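Actin binding protein family protein (Entamoeba histolytica HM-1:IMSS, PDB 6K2F) probably binds actin monomers and restrains filament assembly by sequestering them, the chain here being the N-terminal ADF-homology domain of twinfilin. Local coordinates at residues G19-I33 with Y55-E69. Numbering follows the deposited sequence.
Sequences GNGRFIQATIVDETI and YLVEGEPSYILFRTE
Arg22 NH1 donates two hydrogen bonds, to Glu69 OE2 at 2.8 Å and to Arg67 O at 2.9 Å, the latter from above that carbonyl's plane. Arg22 NH2 bonds to the same Glu69 OE2, at 2.9 Å, completing an end-on salt bridge. Bends at chi2 and chi3 (61° and 68°) fold the Arg22 chain back over Phe66, with CD above the ring face. The Arg22 guanidinium lies flat on that of Arg67, centres 4.1 Å apart. Arg67 turns its NE and NH2 side-on to Gly21 O, which lies in the guanidinium plane; the NE bond is 2.8 Å. The carboxylate of Glu69 sits at the edge of the Arg22 guanidinium, and Asp48 forms a second salt bridge with Arg22 NE. Beyond this cluster, strands 23-29 and 62-68 pair antiparallel. Phe23 points its edge at the face of Tyr55, planes at 82°. On the same face of the sheet, the extended Gln25 side chain reaches Ser62 OG and Tyr55 O through NE2, at 3.1 and 3.0 Å. The pair belongs to the central mixed sheet of the ADF-homology fold. Strand 32-39 flanks 23-29, and strand 77-85 flanks 62-68. Helix 92-101 packs against Tyr63 and Ile33.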
loop_
_atom_site.group_PDB
_atom_site.type_symbol
_atom_site.label_atom_id
_atom_site.label_comp_id
_atom_site.label_asym_id
_atom_site.label_seq_id
_atom_site.Cartn_x
_atom_site.Cartn_y
_atom_site.Cartn_z
ATOM N N GLY A 19 -6.959 -3.612 4.155
ATOM C CA GLY A 19 -5.539 -3.237 4.274
ATOM C C GLY A 19 -4.902 -2.906 2.934
ATOM O O GLY A 19 -3.670 -2.873 2.879
ATOM N N ASN A 20 -5.697 -2.619 1.889
ATOM C CA ASN A 20 -5.265 -2.711 0.465
ATOM C C ASN A 20 -5.076 -1.317 -0.142
ATOM O O ASN A 20 -5.216 -1.157 -1.357
ATOM C CB ASN A 20 -6.224 -3.537 -0.398
ATOM C CG ASN A 20 -7.645 -3.010 -0.413
ATOM O OD1 ASN A 20 -7.982 -2.067 0.310
ATOM N ND2 ASN A 20 -8.486 -3.630 -1.222
ATOM N N GLY A 21 -4.668 -0.370 0.671
ATOM C CA GLY A 21 -4.302 0.995 0.256
ATOM C C GLY A 21 -3.644 1.665 1.431
ATOM O O GLY A 21 -3.678 1.077 2.533
ATOM N N ARG A 22 -3.114 2.865 1.241
ATOM C CA ARG A 22 -2.365 3.545 2.312
ATOM C C ARG A 22 -3.143 4.746 2.845
ATOM O O ARG A 22 -3.148 4.937 4.074
ATOM C CB ARG A 22 -0.981 3.951 1.816
ATOM C CG ARG A 22 -0.159 4.653 2.888
ATOM C CD ARG A 22 0.120 3.806 4.124
ATOM N NE ARG A 22 1.017 2.710 3.813
ATOM C CZ ARG A 22 1.353 1.740 4.643
ATOM N NH1 ARG A 22 0.845 1.679 5.863
ATOM N NH2 ARG A 22 2.180 0.791 4.240
ATOM N N PHE A 23 -3.645 5.629 1.985
ATOM C CA PHE A 23 -4.310 6.823 2.535
ATOM C C PHE A 23 -5.417 7.344 1.633
ATOM O O PHE A 23 -5.467 7.062 0.447
ATOM C CB PHE A 23 -3.284 7.896 2.892
ATOM C CG PHE A 23 -2.515 8.562 1.787
ATOM C CD1 PHE A 23 -3.066 9.580 1.038
ATOM C CD2 PHE A 23 -1.168 8.291 1.627
ATOM C CE1 PHE A 23 -2.295 10.273 0.125
ATOM C CE2 PHE A 23 -0.397 8.995 0.715
ATOM C CZ PHE A 23 -0.964 9.981 -0.037
ATOM N N ILE A 24 -6.270 8.118 2.281
ATOM C CA ILE A 24 -7.425 8.801 1.649
ATOM C C ILE A 24 -7.287 10.278 1.965
ATOM O O ILE A 24 -7.154 10.627 3.124
ATOM C CB ILE A 24 -8.761 8.255 2.168
ATOM C CG1 ILE A 24 -8.872 6.749 1.942
ATOM C CG2 ILE A 24 -9.908 9.031 1.538
ATOM C CD1 ILE A 24 -9.989 6.081 2.742
ATOM N N GLN A 25 -7.251 11.105 0.941
ATOM C CA GLN A 25 -7.284 12.568 1.124
ATOM C C GLN A 25 -8.743 12.967 1.062
ATOM O O GLN A 25 -9.461 12.425 0.177
ATOM C CB GLN A 25 -6.498 13.304 0.053
ATOM C CG GLN A 25 -6.440 14.810 0.288
ATOM C CD GLN A 25 -5.587 15.459 -0.768
ATOM O OE1 GLN A 25 -5.520 14.994 -1.900
ATOM N NE2 GLN A 25 -4.940 16.542 -0.398
ATOM N N ALA A 26 -9.176 13.824 1.976
ATOM C CA ALA A 26 -10.584 14.264 2.006
ATOM C C ALA A 26 -10.632 15.779 2.156
ATOM O O ALA A 26 -9.749 16.358 2.787
ATOM C CB ALA A 26 -11.323 13.571 3.119
ATOM N N THR A 27 -11.657 16.403 1.600
ATOM C CA THR A 27 -11.893 17.851 1.768
ATOM C C THR A 27 -13.362 18.071 2.089
ATOM O O THR A 27 -14.207 17.208 1.791
ATOM C CB THR A 27 -11.493 18.691 0.546
ATOM O OG1 THR A 27 -12.256 18.274 -0.586
ATOM C CG2 THR A 27 -10.023 18.560 0.224
ATOM N N ILE A 28 -13.657 19.238 2.641
ATOM C CA ILE A 28 -15.053 19.640 2.931
ATOM C C ILE A 28 -15.630 20.249 1.649
ATOM O O ILE A 28 -15.119 21.277 1.157
ATOM C CB ILE A 28 -15.084 20.582 4.145
ATOM C CG1 ILE A 28 -14.447 19.903 5.357
ATOM C CG2 ILE A 28 -16.505 21.049 4.408
ATOM C CD1 ILE A 28 -14.304 20.779 6.594
ATOM N N VAL A 29 -16.692 19.625 1.147
ATOM C CA VAL A 29 -17.379 19.972 -0.117
ATOM C C VAL A 29 -18.865 19.961 0.207
ATOM O O VAL A 29 -19.351 18.950 0.742
ATOM C CB VAL A 29 -17.056 18.997 -1.262
ATOM C CG1 VAL A 29 -17.861 19.335 -2.512
ATOM C CG2 VAL A 29 -15.582 18.986 -1.592
ATOM N N ASP A 30 -19.575 21.030 -0.125
ATOM C CA ASP A 30 -21.033 21.090 0.118
ATOM C C ASP A 30 -21.213 20.940 1.635
ATOM O O ASP A 30 -20.655 21.779 2.336
ATOM C CB ASP A 30 -21.712 20.100 -0.831
ATOM C CG ASP A 30 -21.547 20.486 -2.303
ATOM O OD1 ASP A 30 -21.161 21.667 -2.571
ATOM O OD2 ASP A 30 -21.835 19.624 -3.176
ATOM N N GLU A 31 -21.921 19.919 2.127
ATOM C CA GLU A 31 -22.192 19.795 3.591
ATOM C C GLU A 31 -21.378 18.638 4.180
ATOM O O GLU A 31 -21.627 18.270 5.350
ATOM C CB GLU A 31 -23.692 19.631 3.873
ATOM C CG GLU A 31 -24.487 18.925 2.784
ATOM C CD GLU A 31 -25.984 18.918 3.036
ATOM O OE1 GLU A 31 -26.514 19.957 3.483
ATOM O OE2 GLU A 31 -26.605 17.870 2.795
ATOM N N THR A 32 -20.444 18.067 3.412
ATOM C CA THR A 32 -19.860 16.767 3.809
ATOM C C THR A 32 -18.347 16.795 3.647
ATOM O O THR A 32 -17.784 17.650 2.961
ATOM C CB THR A 32 -20.504 15.579 3.083
ATOM O OG1 THR A 32 -20.484 15.842 1.679
ATOM C CG2 THR A 32 -21.923 15.319 3.546
ATOM N N ILE A 33 -17.695 15.861 4.322
ATOM C CA ILE A 33 -16.294 15.513 4.017
ATOM C C ILE A 33 -16.283 14.463 2.912
ATOM O O ILE A 33 -16.816 13.371 3.128
ATOM C CB ILE A 33 -15.537 15.057 5.269
ATOM C CG1 ILE A 33 -15.869 15.906 6.495
ATOM C CG2 ILE A 33 -14.060 15.102 4.971
ATOM C CD1 ILE A 33 -15.154 15.419 7.732
ATOM N N TYR A 55 0.124 15.235 -2.689
ATOM C CA TYR A 55 -1.341 15.431 -2.675
ATOM C C TYR A 55 -1.746 16.750 -2.029
ATOM O O TYR A 55 -2.799 17.259 -2.383
ATOM C CB TYR A 55 -1.976 14.274 -1.913
ATOM C CG TYR A 55 -1.984 13.000 -2.716
ATOM C CD1 TYR A 55 -0.888 12.157 -2.747
ATOM C CD2 TYR A 55 -3.073 12.651 -3.490
ATOM C CE1 TYR A 55 -0.878 11.002 -3.515
ATOM C CE2 TYR A 55 -3.093 11.481 -4.238
ATOM C CZ TYR A 55 -1.995 10.641 -4.239
ATOM O OH TYR A 55 -2.025 9.502 -4.998
ATOM N N LEU A 56 -0.938 17.295 -1.132
ATOM C CA LEU A 56 -1.295 18.590 -0.511
ATOM C C LEU A 56 -1.257 19.693 -1.565
ATOM O O LEU A 56 -0.441 19.650 -2.518
ATOM C CB LEU A 56 -0.367 18.887 0.667
ATOM C CG LEU A 56 -0.370 17.844 1.793
ATOM C CD1 LEU A 56 0.580 18.236 2.916
ATOM C CD2 LEU A 56 -1.777 17.635 2.352
ATOM N N VAL A 57 -2.153 20.655 -1.430
ATOM C CA VAL A 57 -2.192 21.838 -2.324
ATOM C C VAL A 57 -1.938 23.063 -1.451
ATOM O O VAL A 57 -2.682 23.277 -0.503
ATOM C CB VAL A 57 -3.533 21.954 -3.062
ATOM C CG1 VAL A 57 -3.561 23.205 -3.904
ATOM C CG2 VAL A 57 -3.815 20.727 -3.924
ATOM N N GLU A 58 -0.877 23.809 -1.731
ATOM C CA GLU A 58 -0.463 24.904 -0.816
ATOM C C GLU A 58 -1.616 25.902 -0.650
ATOM O O GLU A 58 -2.230 26.318 -1.657
ATOM C CB GLU A 58 0.831 25.559 -1.290
ATOM C CG GLU A 58 1.371 26.598 -0.315
ATOM C CD GLU A 58 0.765 27.982 -0.407
ATOM O OE1 GLU A 58 0.168 28.325 -1.466
ATOM O OE2 GLU A 58 0.978 28.783 0.533
ATOM N N GLY A 59 -1.918 26.227 0.604
ATOM C CA GLY A 59 -2.954 27.209 0.977
ATOM C C GLY A 59 -4.338 26.613 1.033
ATOM O O GLY A 59 -5.240 27.361 1.451
ATOM N N GLU A 60 -4.525 25.344 0.622
ATOM C CA GLU A 60 -5.856 24.670 0.599
ATOM C C GLU A 60 -5.890 23.628 1.711
ATOM O O GLU A 60 -5.165 22.651 1.636
ATOM C CB GLU A 60 -6.075 23.999 -0.751
ATOM C CG GLU A 60 -6.199 24.986 -1.899
ATOM C CD GLU A 60 -6.675 24.396 -3.224
ATOM O OE1 GLU A 60 -7.002 23.180 -3.274
ATOM O OE2 GLU A 60 -6.692 25.153 -4.213
ATOM N N PRO A 61 -6.708 23.800 2.769
ATOM C CA PRO A 61 -6.806 22.791 3.805
ATOM C C PRO A 61 -7.257 21.450 3.221
ATOM O O PRO A 61 -8.060 21.386 2.345
ATOM C CB PRO A 61 -7.798 23.365 4.812
ATOM C CG PRO A 61 -7.781 24.854 4.547
ATOM C CD PRO A 61 -7.540 24.975 3.061
ATOM N N SER A 62 -6.712 20.369 3.777
ATOM C CA SER A 62 -7.200 19.009 3.466
ATOM C C SER A 62 -6.882 18.088 4.620
ATOM O O SER A 62 -6.026 18.425 5.466
ATOM C CB SER A 62 -6.705 18.459 2.151
ATOM O OG SER A 62 -5.304 18.264 2.136
ATOM N N TYR A 63 -7.602 16.983 4.679
ATOM C CA TYR A 63 -7.308 15.891 5.617
ATOM C C TYR A 63 -6.686 14.726 4.870
ATOM O O TYR A 63 -7.075 14.417 3.743
ATOM C CB TYR A 63 -8.580 15.381 6.266
ATOM C CG TYR A 63 -9.390 16.410 6.996
ATOM C CD1 TYR A 63 -8.938 16.976 8.168
ATOM C CD2 TYR A 63 -10.646 16.773 6.540
ATOM C CE1 TYR A 63 -9.702 17.897 8.867
ATOM C CE2 TYR A 63 -11.435 17.660 7.243
ATOM C CZ TYR A 63 -10.969 18.237 8.404
ATOM O OH TYR A 63 -11.773 19.139 9.045
ATOM N N ILE A 64 -5.788 14.020 5.546
ATOM C CA ILE A 64 -5.264 12.720 5.044
ATOM C C ILE A 64 -5.503 11.684 6.133
ATOM O O ILE A 64 -5.060 11.890 7.251
ATOM C CB ILE A 64 -3.758 12.742 4.738
ATOM C CG1 ILE A 64 -3.328 13.914 3.857
ATOM C CG2 ILE A 64 -3.373 11.387 4.149
ATOM C CD1 ILE A 64 -3.694 13.748 2.450
ATOM N N LEU A 65 -6.238 10.631 5.803
ATOM C CA LEU A 65 -6.388 9.452 6.677
ATOM C C LEU A 65 -5.319 8.457 6.253
ATOM O O LEU A 65 -5.414 7.939 5.142
ATOM C CB LEU A 65 -7.796 8.887 6.533
ATOM C CG LEU A 65 -8.907 9.891 6.783
ATOM C CD1 LEU A 65 -10.260 9.259 6.560
ATOM C CD2 LEU A 65 -8.793 10.468 8.174
ATOM N N PHE A 66 -4.299 8.305 7.076
ATOM C CA PHE A 66 -3.067 7.580 6.707
ATOM C C PHE A 66 -2.990 6.308 7.559
ATOM O O PHE A 66 -2.889 6.351 8.776
ATOM C CB PHE A 66 -1.857 8.480 6.904
ATOM C CG PHE A 66 -0.610 7.955 6.251
ATOM C CD1 PHE A 66 0.133 6.975 6.882
ATOM C CD2 PHE A 66 -0.170 8.462 5.037
ATOM C CE1 PHE A 66 1.292 6.497 6.303
ATOM C CE2 PHE A 66 0.969 7.943 4.437
ATOM C CZ PHE A 66 1.699 6.974 5.077
ATOM N N ARG A 67 -2.996 5.178 6.894
ATOM C CA ARG A 67 -3.042 3.859 7.569
ATOM C C ARG A 67 -1.660 3.504 8.124
ATOM O O ARG A 67 -0.680 3.601 7.389
ATOM C CB ARG A 67 -3.517 2.794 6.586
ATOM C CG ARG A 67 -3.784 1.451 7.246
ATOM C CD ARG A 67 -4.241 0.382 6.270
ATOM N NE ARG A 67 -3.319 0.234 5.153
ATOM C CZ ARG A 67 -2.136 -0.365 5.189
ATOM N NH1 ARG A 67 -1.685 -0.904 6.310
ATOM N NH2 ARG A 67 -1.397 -0.438 4.097
ATOM N N THR A 68 -1.591 3.117 9.391
ATOM C CA THR A 68 -0.336 2.637 10.011
ATOM C C THR A 68 -0.171 1.148 9.726
ATOM O O THR A 68 -1.042 0.528 9.087
ATOM C CB THR A 68 -0.282 2.877 11.526
ATOM O OG1 THR A 68 -1.104 1.927 12.207
ATOM C CG2 THR A 68 -0.678 4.291 11.889
ATOM N N GLU A 69 0.900 0.538 10.256
ATOM C CA GLU A 69 1.132 -0.929 10.188
ATOM C C GLU A 69 0.589 -1.649 11.423
ATOM O O GLU A 69 0.753 -2.870 11.511
ATOM C CB GLU A 69 2.628 -1.198 10.053
ATOM C CG GLU A 69 3.189 -0.802 8.703
ATOM C CD GLU A 69 2.466 -1.454 7.542
ATOM O OE1 GLU A 69 2.369 -2.695 7.519
ATOM O OE2 GLU A 69 1.939 -0.718 6.712
#